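Local coordinates for protein DNA primase (Helicobacter pylori, PDB 4EHS) that synthesises short RNA primers for DNA replication and, through its C-terminal helicase-binding domain, associates with the DnaB helicase, whose activity it stimulates, at residues E31-R45 and V59-E73. Sequence-based numbering, arbitrary orientation.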
# COMPACT_ATOMS: atom_id res chain seq x y z
N GLU A 31 20.83 6.79 2.72
CA GLU A 31 20.55 7.81 3.70
C GLU A 31 20.40 9.13 2.93
O GLU A 31 19.45 9.90 3.19
CB GLU A 31 21.66 7.88 4.80
CG GLU A 31 21.53 9.15 5.61
CD GLU A 31 22.30 9.12 6.93
OE1 GLU A 31 22.86 8.08 7.29
OE2 GLU A 31 22.31 10.15 7.61
N PHE A 32 21.25 9.34 1.92
CA PHE A 32 21.14 10.54 1.09
C PHE A 32 19.78 10.54 0.35
O PHE A 32 19.09 11.53 0.24
CB PHE A 32 22.27 10.61 0.05
CG PHE A 32 22.24 11.92 -0.79
CD1 PHE A 32 22.84 13.09 -0.32
CD2 PHE A 32 21.57 11.94 -2.01
CE1 PHE A 32 22.78 14.26 -1.11
CE2 PHE A 32 21.51 13.10 -2.81
CZ PHE A 32 22.11 14.25 -2.32
N LEU A 33 19.44 9.41 -0.22
CA LEU A 33 18.16 9.35 -0.95
C LEU A 33 16.96 9.59 -0.03
O LEU A 33 16.00 10.28 -0.44
CB LEU A 33 17.98 7.96 -1.58
CG LEU A 33 16.75 7.74 -2.44
CD1 LEU A 33 16.72 8.77 -3.59
CD2 LEU A 33 16.78 6.31 -3.03
N GLU A 34 16.96 9.06 1.19
CA GLU A 34 15.83 9.31 2.11
C GLU A 34 15.73 10.80 2.47
O GLU A 34 14.63 11.40 2.53
CB GLU A 34 16.03 8.50 3.40
CG GLU A 34 15.85 6.99 3.12
CD GLU A 34 15.80 6.16 4.38
OE1 GLU A 34 15.71 6.74 5.48
OE2 GLU A 34 15.79 4.89 4.20
N LYS A 35 16.91 11.40 2.68
CA LYS A 35 16.94 12.86 2.96
C LYS A 35 16.36 13.66 1.82
O LYS A 35 15.63 14.66 2.05
CB LYS A 35 18.41 13.33 3.23
CG LYS A 35 18.83 12.95 4.64
CD LYS A 35 20.19 13.66 4.95
CE LYS A 35 21.33 12.82 4.51
NZ LYS A 35 22.65 13.27 5.16
N LEU A 36 16.73 13.27 0.62
CA LEU A 36 16.35 13.98 -0.60
C LEU A 36 14.85 13.92 -0.77
O LEU A 36 14.24 14.96 -0.99
CB LEU A 36 17.13 13.49 -1.82
CG LEU A 36 16.89 14.19 -3.15
CD1 LEU A 36 17.34 15.64 -3.05
CD2 LEU A 36 17.67 13.45 -4.23
N VAL A 37 14.31 12.72 -0.58
CA VAL A 37 12.88 12.49 -0.78
C VAL A 37 12.13 13.37 0.25
O VAL A 37 11.19 14.09 -0.12
CB VAL A 37 12.54 10.98 -0.70
CG1 VAL A 37 11.04 10.82 -0.54
CG2 VAL A 37 12.94 10.26 -2.00
N ILE A 38 12.55 13.36 1.52
CA ILE A 38 11.84 14.09 2.54
C ILE A 38 11.98 15.61 2.31
O ILE A 38 11.07 16.39 2.61
CB ILE A 38 12.33 13.67 3.93
CG1 ILE A 38 11.87 12.20 4.17
CG2 ILE A 38 11.69 14.56 5.02
CD1 ILE A 38 12.54 11.58 5.39
N ARG A 39 13.17 15.97 1.82
CA ARG A 39 13.41 17.43 1.56
C ARG A 39 12.40 17.96 0.50
O ARG A 39 11.84 19.11 0.59
CB ARG A 39 14.89 17.61 1.13
CG ARG A 39 15.10 19.14 0.86
CD ARG A 39 14.89 19.99 2.12
NE ARG A 39 15.31 21.34 1.66
CZ ARG A 39 16.54 21.78 1.82
NH1 ARG A 39 17.39 21.15 2.67
NH2 ARG A 39 16.88 22.96 1.23
N TYR A 40 12.17 17.17 -0.54
CA TYR A 40 11.14 17.52 -1.54
C TYR A 40 9.78 17.67 -0.84
O TYR A 40 9.03 18.63 -1.13
CB TYR A 40 10.96 16.44 -2.56
CG TYR A 40 11.87 16.56 -3.78
CD1 TYR A 40 11.60 17.49 -4.77
CD2 TYR A 40 12.99 15.75 -3.92
CE1 TYR A 40 12.42 17.59 -5.93
CE2 TYR A 40 13.82 15.84 -5.06
CZ TYR A 40 13.54 16.82 -6.05
OH TYR A 40 14.34 16.91 -7.17
N LEU A 41 9.41 16.70 0.01
CA LEU A 41 8.11 16.82 0.77
C LEU A 41 8.06 18.05 1.69
O LEU A 41 6.98 18.65 1.86
CB LEU A 41 7.90 15.58 1.64
CG LEU A 41 8.13 14.28 0.85
CD1 LEU A 41 7.83 13.20 1.86
CD2 LEU A 41 7.25 14.05 -0.39
N LEU A 42 9.18 18.43 2.27
CA LEU A 42 9.22 19.64 3.09
C LEU A 42 9.00 20.91 2.25
O LEU A 42 8.43 21.93 2.75
CB LEU A 42 10.57 19.73 3.82
CG LEU A 42 10.64 18.80 5.04
CD1 LEU A 42 12.15 18.71 5.42
CD2 LEU A 42 9.84 19.34 6.26
N GLU A 43 9.56 20.93 1.05
CA GLU A 43 9.50 22.15 0.22
C GLU A 43 8.16 22.27 -0.49
O GLU A 43 7.70 23.39 -0.80
CB GLU A 43 10.60 22.20 -0.83
CG GLU A 43 11.95 22.35 -0.10
CD GLU A 43 12.90 23.41 -0.66
OE1 GLU A 43 12.57 24.08 -1.67
OE2 GLU A 43 14.07 23.47 -0.15
N ASP A 44 7.51 21.11 -0.77
CA ASP A 44 6.26 21.19 -1.51
C ASP A 44 5.31 20.14 -0.93
O ASP A 44 5.42 18.97 -1.21
CB ASP A 44 6.46 21.05 -3.02
CG ASP A 44 5.14 21.26 -3.82
OD1 ASP A 44 4.04 21.18 -3.25
OD2 ASP A 44 5.28 21.48 -4.99
N ARG A 45 4.40 20.58 -0.06
CA ARG A 45 3.61 19.60 0.72
C ARG A 45 2.66 18.88 -0.21
O ARG A 45 2.17 17.79 0.15
CB ARG A 45 2.87 20.23 1.90
CG ARG A 45 2.71 19.27 3.11
CD ARG A 45 2.31 19.96 4.44
NE ARG A 45 1.74 19.05 5.44
CZ ARG A 45 2.45 18.27 6.29
NH1 ARG A 45 3.78 18.28 6.29
NH2 ARG A 45 1.82 17.45 7.13
N VAL A 59 9.15 2.41 5.47
CA VAL A 59 9.98 2.30 4.30
C VAL A 59 11.38 2.82 4.62
O VAL A 59 12.38 2.29 4.14
CB VAL A 59 9.39 3.04 3.10
CG1 VAL A 59 10.32 2.96 1.91
CG2 VAL A 59 8.07 2.40 2.66
N PHE A 60 11.41 3.83 5.49
CA PHE A 60 12.68 4.56 5.82
C PHE A 60 13.51 3.79 6.82
O PHE A 60 13.01 3.42 7.88
CB PHE A 60 12.33 5.94 6.40
CG PHE A 60 11.70 6.85 5.38
CD1 PHE A 60 12.54 7.65 4.56
CD2 PHE A 60 10.30 6.91 5.18
CE1 PHE A 60 12.01 8.46 3.57
CE2 PHE A 60 9.77 7.74 4.17
CZ PHE A 60 10.62 8.53 3.37
N LEU A 61 14.78 3.59 6.49
CA LEU A 61 15.75 2.95 7.41
C LEU A 61 16.64 3.95 8.13
O LEU A 61 17.30 3.57 9.11
CB LEU A 61 16.63 1.95 6.66
CG LEU A 61 15.91 0.90 5.80
CD1 LEU A 61 16.87 -0.18 5.32
CD2 LEU A 61 14.75 0.33 6.59
N HIS A 62 16.64 5.21 7.67
CA HIS A 62 17.55 6.22 8.24
C HIS A 62 16.87 7.41 8.74
O HIS A 62 17.35 8.03 9.70
CB HIS A 62 18.61 6.63 7.22
CG HIS A 62 19.44 5.48 6.75
ND1 HIS A 62 20.43 4.92 7.53
CD2 HIS A 62 19.39 4.75 5.57
CE1 HIS A 62 20.97 3.87 6.85
NE2 HIS A 62 20.38 3.78 5.66
N LYS A 63 15.72 7.78 8.15
CA LYS A 63 15.13 9.09 8.39
C LYS A 63 13.64 8.93 8.77
O LYS A 63 12.82 9.79 8.54
CB LYS A 63 15.33 10.07 7.20
CG LYS A 63 16.80 10.36 6.87
CD LYS A 63 17.46 11.17 7.95
CE LYS A 63 18.96 11.17 7.82
NZ LYS A 63 19.72 11.93 8.83
N LYS A 64 13.36 7.85 9.50
CA LYS A 64 12.00 7.57 9.87
C LYS A 64 11.45 8.68 10.77
O LYS A 64 10.31 9.11 10.60
CB LYS A 64 11.96 6.20 10.52
CG LYS A 64 10.57 5.83 11.01
CD LYS A 64 10.65 4.40 11.54
CE LYS A 64 9.27 3.76 11.55
NZ LYS A 64 8.38 4.61 12.39
N GLN A 65 12.24 9.16 11.72
CA GLN A 65 11.75 10.18 12.66
C GLN A 65 11.39 11.46 11.91
O GLN A 65 10.38 12.05 12.22
CB GLN A 65 12.75 10.47 13.81
CG GLN A 65 13.02 9.18 14.59
CD GLN A 65 13.94 9.31 15.79
OE1 GLN A 65 14.24 10.40 16.29
NE2 GLN A 65 14.39 8.15 16.28
N GLU A 66 12.23 11.87 10.96
CA GLU A 66 11.95 13.04 10.13
C GLU A 66 10.63 12.88 9.37
O GLU A 66 9.78 13.80 9.40
CB GLU A 66 13.12 13.30 9.14
CG GLU A 66 14.36 13.81 9.91
CD GLU A 66 15.27 12.72 10.45
OE1 GLU A 66 14.81 11.53 10.50
OE2 GLU A 66 16.42 13.07 10.89
N PHE A 67 10.45 11.75 8.70
CA PHE A 67 9.18 11.52 7.96
C PHE A 67 7.98 11.58 8.92
O PHE A 67 6.94 12.24 8.64
CB PHE A 67 9.21 10.19 7.20
CG PHE A 67 7.96 9.96 6.34
CD1 PHE A 67 7.88 10.52 5.05
CD2 PHE A 67 6.85 9.21 6.81
CE1 PHE A 67 6.75 10.34 4.24
CE2 PHE A 67 5.74 9.02 6.00
CZ PHE A 67 5.69 9.56 4.69
N ASP A 68 8.11 10.88 10.06
CA ASP A 68 7.04 10.92 11.05
C ASP A 68 6.69 12.36 11.46
O ASP A 68 5.52 12.70 11.56
CB ASP A 68 7.43 10.07 12.29
CG ASP A 68 7.22 8.59 12.06
OD1 ASP A 68 6.48 8.22 11.12
OD2 ASP A 68 7.83 7.81 12.79
N ALA A 69 7.69 13.18 11.77
CA ALA A 69 7.44 14.53 12.23
C ALA A 69 6.76 15.35 11.14
O ALA A 69 5.88 16.17 11.43
CB ALA A 69 8.72 15.20 12.70
N LEU A 70 7.17 15.13 9.90
CA LEU A 70 6.60 15.85 8.77
C LEU A 70 5.15 15.46 8.53
O LEU A 70 4.37 16.23 7.97
CB LEU A 70 7.42 15.60 7.50
CG LEU A 70 6.79 16.03 6.18
CD1 LEU A 70 6.58 17.54 6.16
CD2 LEU A 70 7.64 15.58 5.00
N CYS A 71 4.79 14.25 8.97
CA CYS A 71 3.43 13.76 8.80
C CYS A 71 2.54 14.38 9.84
O CYS A 71 1.36 14.65 9.56
CB CYS A 71 3.42 12.25 8.97
SG CYS A 71 3.96 11.49 7.47
N GLN A 72 3.08 14.62 11.03
CA GLN A 72 2.32 15.22 12.12
C GLN A 72 2.56 16.72 12.20
O GLN A 72 2.43 17.32 13.27
CB GLN A 72 2.66 14.55 13.45
CG GLN A 72 3.01 13.07 13.33
CD GLN A 72 3.77 12.55 14.54
OE1 GLN A 72 4.46 11.54 14.46
NE2 GLN A 72 3.64 13.25 15.66
N GLU A 73 2.93 17.32 11.08
CA GLU A 73 3.19 18.74 11.02
C GLU A 73 3.92 19.25 12.24
O GLU A 73 3.56 20.31 12.75
CB GLU A 73 1.93 19.62 10.80
CG GLU A 73 1.74 20.04 9.39
CD GLU A 73 0.36 20.63 9.13
OE1 GLU A 73 0.29 21.54 8.30
OE2 GLU A 73 -0.63 20.18 9.77
O HOH W 1 22.21 12.85 7.76
O HOH W 2 14.38 3.41 2.56
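With CG beside its backbone N (chi1 -70°) and the chain extended beyond, Glu-34 reaches straight into the turn 60-63, where its buried carboxylate takes up backbone N-H groups. Glu-34 OE2 accepts from Leu-61 N at 2.8 Å, a fairly straight bond (162°), and Glu-34 OE1 from His-62 N, also at 2.8 Å; both donors approach on the syn side, tilted out of the carboxylate plane. Lys-63 N adds a weak bond to OE1, and a water joins OE2 to Val-59 O. The Phe-60 ring stands nearly perpendicular to this carboxylate, with OE1 at its edge. Glu-31 lays CB over one face of the His-62 imidazole, a CH-pi contact; its OE2 forms a weakly bonded salt bridge with Lys-63 NZ, and a second water links OE2 to Lys-35 NZ and Lys-63 NZ. Within this all-helical helicase-binding domain, segments 31-43 and 64-71 run almost parallel, their axes 10.4 Å apart. Ile-38 CD1 packs against Phe-60 CE1 (3.7 Å) and Phe-67 CB, and Leu-70 enters as a knob among Ile-38, Leu-41, Leu-42 and Arg-45. Just past both helices, Arg-45 NH2 donates to Leu-70 O (2.9 Å) in the carbonyl plane; Glu-73 CG lies over one guanidinium face, and Glu-73 OE2 hydrogen-bonds Ser-123 of the second subunit.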